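Local coordinates for protein xylulose kinase (Escherichia coli, PDB 2ITM) that catalyses the ATP-dependent phosphorylation of D-xylulose to D-xylulose 5-phosphate as a homodimeric kinase of the FGGY family, at residues G395-E400 with L414-G419; A246-L251 with L446-L451. All blocks are in the same frame, centred on the assembly; numbering follows the deposited sequence.

Contact 1: G395-E400 with L414-G419; sequences GGARSE and LDYRTG
The turn of a beta-alpha-beta crossover, where Ala397 meets Tyr416, brings the loop after strand 390-393 against the neighbouring parallel strand 414-417. The carbonyl oxygen of Ala397 sits over one face of the tyrosine ring, 3.3 Å from Tyr416 CE1. The alanine's methyl packs against the same ring atom, Ala397 CB lying 3.8 Å from Tyr416 CE1. CG of Tyr416 lies anti to the backbone N (chi1 -173°), which carries the ring from the strand toward the turn. There the hydroxyl end passes the backbone of the next residue, Tyr416 OH lying 3.7 Å from Arg398 CA. This is the C-terminal actin-like domain, and the glycine-rich turn resembles the adenosine motif of that superfamily. Ala397, whose one-carbon side chain touches both the Tyr416 ring and Leu392, suits a turn lying close to strand 414-417. Its carbonyl is satisfied by a hydrogen bond from Arg403 NH1, and the guanidinium of Arg403 also makes a cation-pi contact with Tyr416. With a leucine in place of Tyr416, the Arg403 guanidinium would probably lose its aromatic partner and the Ala397 carbonyl the flat surface beneath it. Ser399 then starts helix 400-410 as its N-cap, through a weak bond from Trp402 N to OG.

Contact 2: A246-L251 with L446-L451; sequences ANQAML and LPQLPL
CG of Gln248 lies anti to the carbonyl carbon (chi1 -67°) and the chain runs extended beyond it, so that the amide is held well out from the backbone, while Gln448, which it meets, bends at chi2 (116°), swinging its amide toward the other segment. The contact lies at the surface of the C-terminal actin-like domain, where the approach to strand 249-253, a central strand of its mixed sheet, faces the loop leading from helix 442-445 to the edge strand 451-455. The backbones stay well apart, with Gln248 CA 10.8 Å from Gln448 CA, and two long side chains span the distance between them.

The two side chains arrive from opposite directions and their amide planes are turned 45° apart. Gln248 has its main polar partners in its own neighbourhood. Its OE1 accepts hydrogen bonds from the backbone nitrogens of both Val244 and Asp245, and NE2 gives a weak one to Gly242 O, so the amide is bonded to the turn after helix 233-241, which sets its rotation. Glutamine suits this place because a single amide supplies both the acceptor and the donor that the turn requires. Gln448, exposed itself, follows Pro447 in the loop and offers a polar end compatible with solvent, while Leu446 and Leu449 point their apolar side chains onto Val239 and Val241 of helix 233-241. Across the contact, Gln448 OE1 lies 3.4 Å from Gln248 NE2.

The two contacts meet on one mixed sheet, their centres about 13 Å apart, and contact 1 is nested within the long chain loop closed by contact 2. Arg417, beside the tyrosine of contact 1, joins them directly: its NH1 lies 2.6 Å from Leu449 O of contact 2 in a weak hydrogen bond, while its NE bonds to Thr391 OG1. Thr391 in turn pairs through its backbone with Ala249 and Leu251. The two also touch where Leu451 CD2 comes within 3.4 Å of the backbone oxygen Tyr416 O. Neither contact lies at the xylulose pocket, but helix 233-241, on which Met250 and Leu449 pack, begins at Asp233, the probable proton acceptor.

Contact 1: G395-E400 with L414-G419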
ATOM      1  N   GLY A 395     -13.895  21.570  -9.258  1.00 36.84           N
ATOM      2  CA  GLY A 395     -14.250  21.248  -7.894  1.00 52.17           C
ATOM      3  C   GLY A 395     -13.066  21.004  -6.984  1.00 53.70           C
ATOM      4  O   GLY A 395     -13.122  21.310  -5.802  1.00 55.94           O
ATOM      5  N   GLY A 396     -11.990  20.462  -7.534  1.00 44.82           N
ATOM      6  CA  GLY A 396     -10.740  20.347  -6.809  1.00 48.28           C
ATOM      7  C   GLY A 396     -10.183  21.667  -6.323  1.00 33.98           C
ATOM      8  O   GLY A 396      -9.422  21.710  -5.384  1.00 40.18           O
ATOM      9  N   ALA A 397     -10.597  22.748  -6.977  1.00 38.73           N
ATOM     10  CA  ALA A 397     -10.025  24.063  -6.752  1.00 33.13           C
ATOM     11  C   ALA A 397     -10.690  24.807  -5.621  1.00 44.88           C
ATOM     12  O   ALA A 397     -10.391  25.968  -5.389  1.00 34.83           O
ATOM     13  CB  ALA A 397     -10.102  24.864  -7.990  1.00 36.60           C
ATOM     14  N   ARG A 398     -11.593  24.147  -4.910  1.00 42.72           N
ATOM     15  CA  ARG A 398     -12.513  24.852  -4.054  1.00 52.75           C
ATOM     16  C   ARG A 398     -11.880  25.293  -2.732  1.00 60.74           C
ATOM     17  O   ARG A 398     -12.173  26.381  -2.245  1.00 64.79           O
ATOM     18  CB  ARG A 398     -13.800  24.062  -3.852  1.00 58.99           C
ATOM     19  CG  ARG A 398     -13.657  22.853  -2.930  1.00105.39           C
ATOM     20  CD  ARG A 398     -14.523  21.652  -3.314  1.00 97.06           C
ATOM     21  NE  ARG A 398     -15.467  21.284  -2.263  1.00117.64           N
ATOM     22  CZ  ARG A 398     -15.976  20.070  -2.090  1.00108.61           C
ATOM     23  NH1 ARG A 398     -15.633  19.078  -2.898  1.00 76.51           N
ATOM     24  NH2 ARG A 398     -16.836  19.851  -1.101  1.00 95.89           N
ATOM     25  N   SER A 399     -10.989  24.477  -2.179  1.00 43.72           N
ATOM     26  CA  SER A 399     -10.315  24.799  -0.930  1.00 37.71           C
ATOM     27  C   SER A 399      -9.305  25.939  -1.017  1.00 43.47           C
ATOM     28  O   SER A 399      -8.374  25.902  -1.805  1.00 35.15           O
ATOM     29  CB  SER A 399      -9.671  23.559  -0.328  1.00 40.69           C
ATOM     30  OG  SER A 399      -9.052  23.844   0.901  1.00 45.05           O
ATOM     31  N   GLU A 400      -9.515  26.960  -0.196  1.00 36.02           N
ATOM     32  CA  GLU A 400      -8.586  28.073  -0.075  1.00 35.40           C
ATOM     33  C   GLU A 400      -7.217  27.634   0.420  1.00 31.82           C
ATOM     34  O   GLU A 400      -6.196  28.041  -0.099  1.00 30.15           O
ATOM     35  CB  GLU A 400      -9.164  29.114   0.875  1.00 46.01           C
ATOM     36  CG  GLU A 400      -8.264  30.290   1.175  1.00 37.01           C
ATOM     37  CD  GLU A 400      -8.820  31.156   2.288  1.00 69.76           C
ATOM     38  OE1 GLU A 400      -9.380  30.597   3.246  1.00 50.08           O
ATOM     39  OE2 GLU A 400      -8.699  32.388   2.200  1.00 43.55           O
ATOM     40  N   LEU A 414      -1.892  31.697  -8.663  1.00 43.74           N
ATOM     41  CA  LEU A 414      -3.107  30.989  -9.061  1.00 43.05           C
ATOM     42  C   LEU A 414      -4.368  31.821  -8.871  1.00 42.58           C
ATOM     43  O   LEU A 414      -4.753  32.143  -7.752  1.00 38.44           O
ATOM     44  CB  LEU A 414      -3.198  29.649  -8.312  1.00 42.97           C
ATOM     45  CG  LEU A 414      -1.945  28.782  -8.326  1.00 26.65           C
ATOM     46  CD1 LEU A 414      -2.121  27.567  -7.503  1.00 16.48           C
ATOM     47  CD2 LEU A 414      -1.561  28.467  -9.713  1.00 30.59           C
ATOM     48  N   ASP A 415      -5.002  32.155  -9.987  1.00 41.37           N
ATOM     49  CA  ASP A 415      -6.231  32.947 -10.011  1.00 31.06           C
ATOM     50  C   ASP A 415      -7.468  32.048  -9.910  1.00 28.30           C
ATOM     51  O   ASP A 415      -7.839  31.353 -10.883  1.00 36.69           O
ATOM     52  CB  ASP A 415      -6.351  33.723 -11.314  1.00 29.44           C
ATOM     53  CG  ASP A 415      -5.306  34.808 -11.459  1.00 43.35           C
ATOM     54  OD1 ASP A 415      -4.902  35.391 -10.442  1.00 36.14           O
ATOM     55  OD2 ASP A 415      -4.901  35.093 -12.596  1.00 33.83           O
ATOM     56  N   TYR A 416      -8.114  32.062  -8.755  1.00 30.08           N
ATOM     57  CA  TYR A 416      -9.340  31.311  -8.571  1.00 27.03           C
ATOM     58  C   TYR A 416     -10.539  32.032  -9.160  1.00 43.34           C
ATOM     59  O   TYR A 416     -10.794  33.190  -8.866  1.00 37.91           O
ATOM     60  CB  TYR A 416      -9.583  31.020  -7.104  1.00 31.83           C
ATOM     61  CG  TYR A 416     -10.746  30.110  -6.845  1.00 25.11           C
ATOM     62  CD1 TYR A 416     -10.918  28.952  -7.571  1.00 40.93           C
ATOM     63  CD2 TYR A 416     -11.672  30.408  -5.875  1.00 32.05           C
ATOM     64  CE1 TYR A 416     -11.974  28.123  -7.334  1.00 36.30           C
ATOM     65  CE2 TYR A 416     -12.726  29.582  -5.632  1.00 31.04           C
ATOM     66  CZ  TYR A 416     -12.876  28.443  -6.364  1.00 38.12           C
ATOM     67  OH  TYR A 416     -13.937  27.616  -6.109  1.00 40.15           O
ATOM     68  N   ARG A 417     -11.274  31.323 -10.000  1.00 44.66           N
ATOM     69  CA  ARG A 417     -12.500  31.847 -10.559  1.00 41.58           C
ATOM     70  C   ARG A 417     -13.630  30.832 -10.417  1.00 49.74           C
ATOM     71  O   ARG A 417     -13.382  29.645 -10.258  1.00 48.62           O
ATOM     72  CB  ARG A 417     -12.278  32.203 -12.023  1.00 49.99           C
ATOM     73  CG  ARG A 417     -11.007  32.957 -12.304  1.00 32.66           C
ATOM     74  CD  ARG A 417     -10.804  33.261 -13.762  1.00 35.77           C
ATOM     75  NE  ARG A 417      -9.651  34.108 -14.013  1.00 46.04           N
ATOM     76  CZ  ARG A 417      -9.669  35.427 -13.992  1.00 63.53           C
ATOM     77  NH1 ARG A 417     -10.781  36.078 -13.721  1.00 53.64           N
ATOM     78  NH2 ARG A 417      -8.565  36.104 -14.236  1.00 51.19           N
ATOM     79  N   THR A 418     -14.866  31.310 -10.470  1.00 58.10           N
ATOM     80  CA  THR A 418     -16.041  30.448 -10.456  1.00 46.60           C
ATOM     81  C   THR A 418     -16.682  30.338 -11.824  1.00 52.78           C
ATOM     82  O   THR A 418     -16.589  31.245 -12.631  1.00 50.72           O
ATOM     83  CB  THR A 418     -17.078  30.975  -9.463  1.00 57.09           C
ATOM     84  OG1 THR A 418     -16.908  32.381  -9.296  1.00 55.73           O
ATOM     85  CG2 THR A 418     -16.820  30.424  -8.092  1.00 41.17           C
ATOM     86  N   GLY A 419     -17.346  29.220 -12.077  1.00 54.90           N
ATOM     87  CA  GLY A 419     -18.179  29.100 -13.249  1.00 52.59           C
ATOM     88  C   GLY A 419     -17.549  28.283 -14.357  1.00 51.18           C
ATOM     89  O   GLY A 419     -17.918  28.400 -15.519  1.00 55.04           O
TER

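Contact 2: A246-L251 with L446-L451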
ATOM      1  N   ALA A 246      -1.763  34.126 -26.251  1.00 29.68           N
ATOM      2  CA  ALA A 246      -0.488  33.551 -25.877  1.00 31.36           C
ATOM      3  C   ALA A 246      -0.167  33.666 -24.394  1.00 37.67           C
ATOM      4  O   ALA A 246      -0.250  34.735 -23.810  1.00 31.92           O
ATOM      5  CB  ALA A 246       0.614  34.143 -26.696  1.00 31.50           C
ATOM      6  N   ASN A 247       0.197  32.533 -23.807  1.00 31.63           N
ATOM      7  CA  ASN A 247       0.570  32.436 -22.406  1.00 33.82           C
ATOM      8  C   ASN A 247      -0.567  32.554 -21.404  1.00 34.92           C
ATOM      9  O   ASN A 247      -0.329  32.609 -20.214  1.00 38.75           O
ATOM     10  CB  ASN A 247       1.695  33.412 -22.065  1.00 38.53           C
ATOM     11  CG  ASN A 247       2.930  33.198 -22.915  1.00 39.16           C
ATOM     12  OD1 ASN A 247       3.545  32.142 -22.879  1.00 46.63           O
ATOM     13  ND2 ASN A 247       3.287  34.199 -23.689  1.00 36.43           N
ATOM     14  N   GLN A 248      -1.800  32.586 -21.879  1.00 27.48           N
ATOM     15  CA  GLN A 248      -2.915  32.273 -21.005  1.00 34.49           C
ATOM     16  C   GLN A 248      -2.971  30.785 -20.713  1.00 32.75           C
ATOM     17  O   GLN A 248      -2.793  29.970 -21.597  1.00 32.01           O
ATOM     18  CB  GLN A 248      -4.239  32.757 -21.590  1.00 43.76           C
ATOM     19  CG  GLN A 248      -4.371  34.262 -21.674  1.00 31.73           C
ATOM     20  CD  GLN A 248      -5.715  34.687 -22.197  1.00 35.42           C
ATOM     21  OE1 GLN A 248      -5.933  34.785 -23.381  1.00 42.35           O
ATOM     22  NE2 GLN A 248      -6.620  34.978 -21.293  1.00 38.41           N
ATOM     23  N   ALA A 249      -3.202  30.448 -19.455  1.00 35.35           N
ATOM     24  CA  ALA A 249      -3.164  29.070 -19.013  1.00 29.85           C
ATOM     25  C   ALA A 249      -4.211  28.800 -17.957  1.00 34.80           C
ATOM     26  O   ALA A 249      -4.466  29.634 -17.096  1.00 20.43           O
ATOM     27  CB  ALA A 249      -1.802  28.720 -18.494  1.00 29.48           C
ATOM     28  N   MET A 250      -4.802  27.615 -18.036  1.00 21.86           N
ATOM     29  CA  MET A 250      -5.755  27.155 -17.050  1.00 28.50           C
ATOM     30  C   MET A 250      -5.428  25.763 -16.543  1.00 25.38           C
ATOM     31  O   MET A 250      -4.958  24.923 -17.287  1.00 26.20           O
ATOM     32  CB  MET A 250      -7.177  27.210 -17.600  1.00 38.75           C
ATOM     33  CG  MET A 250      -7.473  26.188 -18.673  1.00 53.14           C
ATOM     34  SD  MET A 250      -9.004  26.432 -19.581  1.00 49.35           S
ATOM     35  CE  MET A 250     -10.138  25.630 -18.503  1.00 35.53           C
ATOM     36  N   LEU A 251      -5.682  25.540 -15.266  1.00 19.22           N
ATOM     37  CA  LEU A 251      -5.585  24.226 -14.663  1.00 30.05           C
ATOM     38  C   LEU A 251      -6.934  23.795 -14.132  1.00 27.42           C
ATOM     39  O   LEU A 251      -7.478  24.420 -13.240  1.00 22.56           O
ATOM     40  CB  LEU A 251      -4.557  24.219 -13.534  1.00 29.14           C
ATOM     41  CG  LEU A 251      -4.423  22.972 -12.666  1.00 33.26           C
ATOM     42  CD1 LEU A 251      -3.889  21.806 -13.453  1.00 26.43           C
ATOM     43  CD2 LEU A 251      -3.536  23.245 -11.488  1.00 40.01           C
ATOM     44  N   LEU A 446     -15.800  37.229 -25.276  1.00 43.89           N
ATOM     45  CA  LEU A 446     -15.109  36.144 -24.600  1.00 32.09           C
ATOM     46  C   LEU A 446     -14.427  36.621 -23.328  1.00 29.19           C
ATOM     47  O   LEU A 446     -13.214  36.680 -23.259  1.00 30.63           O
ATOM     48  CB  LEU A 446     -14.083  35.499 -25.528  1.00 36.63           C
ATOM     49  CG  LEU A 446     -14.516  34.902 -26.872  1.00 44.04           C
ATOM     50  CD1 LEU A 446     -13.333  34.424 -27.624  1.00 33.72           C
ATOM     51  CD2 LEU A 446     -15.531  33.815 -26.708  1.00 35.03           C
ATOM     52  N   PRO A 447     -15.217  36.947 -22.316  1.00 39.21           N
ATOM     53  CA  PRO A 447     -14.681  37.487 -21.074  1.00 44.23           C
ATOM     54  C   PRO A 447     -14.128  36.370 -20.202  1.00 53.84           C
ATOM     55  O   PRO A 447     -14.578  35.235 -20.291  1.00 39.06           O
ATOM     56  CB  PRO A 447     -15.919  38.070 -20.420  1.00 40.00           C
ATOM     57  CG  PRO A 447     -16.984  37.169 -20.819  1.00 22.05           C
ATOM     58  CD  PRO A 447     -16.641  36.624 -22.167  1.00 32.96           C
ATOM     59  N   GLN A 448     -13.155  36.699 -19.366  1.00 56.51           N
ATOM     60  CA  GLN A 448     -12.720  35.790 -18.328  1.00 39.95           C
ATOM     61  C   GLN A 448     -13.849  35.553 -17.359  1.00 36.33           C
ATOM     62  O   GLN A 448     -14.757  36.357 -17.272  1.00 54.85           O
ATOM     63  CB  GLN A 448     -11.533  36.374 -17.607  1.00 53.81           C
ATOM     64  CG  GLN A 448     -10.344  35.495 -17.648  1.00 58.41           C
ATOM     65  CD  GLN A 448      -9.219  36.125 -18.397  1.00 66.79           C
ATOM     66  OE1 GLN A 448      -9.258  36.210 -19.616  1.00 91.60           O
ATOM     67  NE2 GLN A 448      -8.217  36.585 -17.678  1.00 69.45           N
ATOM     68  N   LEU A 449     -13.808  34.443 -16.639  1.00 43.03           N
ATOM     69  CA  LEU A 449     -14.725  34.258 -15.531  1.00 31.79           C
ATOM     70  C   LEU A 449     -14.396  35.197 -14.396  1.00 39.35           C
ATOM     71  O   LEU A 449     -13.332  35.792 -14.359  1.00 41.30           O
ATOM     72  CB  LEU A 449     -14.730  32.819 -15.037  1.00 45.37           C
ATOM     73  CG  LEU A 449     -14.934  31.727 -16.082  1.00 45.01           C
ATOM     74  CD1 LEU A 449     -14.230  30.480 -15.650  1.00 42.44           C
ATOM     75  CD2 LEU A 449     -16.393  31.452 -16.326  1.00 45.70           C
ATOM     76  N   PRO A 450     -15.325  35.327 -13.468  1.00 48.96           N
ATOM     77  CA  PRO A 450     -15.146  36.209 -12.324  1.00 48.46           C
ATOM     78  C   PRO A 450     -13.955  35.797 -11.467  1.00 49.52           C
ATOM     79  O   PRO A 450     -13.907  34.671 -10.983  1.00 39.39           O
ATOM     80  CB  PRO A 450     -16.441  36.026 -11.552  1.00 51.38           C
ATOM     81  CG  PRO A 450     -17.325  35.200 -12.431  1.00 55.40           C
ATOM     82  CD  PRO A 450     -16.744  35.156 -13.790  1.00 53.98           C
ATOM     83  N   LEU A 451     -13.022  36.724 -11.297  1.00 42.59           N
ATOM     84  CA  LEU A 451     -11.936  36.586 -10.342  1.00 47.67           C
ATOM     85  C   LEU A 451     -12.401  36.539  -8.894  1.00 51.43           C
ATOM     86  O   LEU A 451     -12.928  37.506  -8.371  1.00 51.45           O
ATOM     87  CB  LEU A 451     -10.919  37.701 -10.530  1.00 48.62           C
ATOM     88  CG  LEU A 451      -9.460  37.259 -10.580  1.00 63.71           C
ATOM     89  CD1 LEU A 451      -8.512  38.394 -10.257  1.00 61.87           C
ATOM     90  CD2 LEU A 451      -9.212  36.102  -9.667  1.00 36.28           C
TER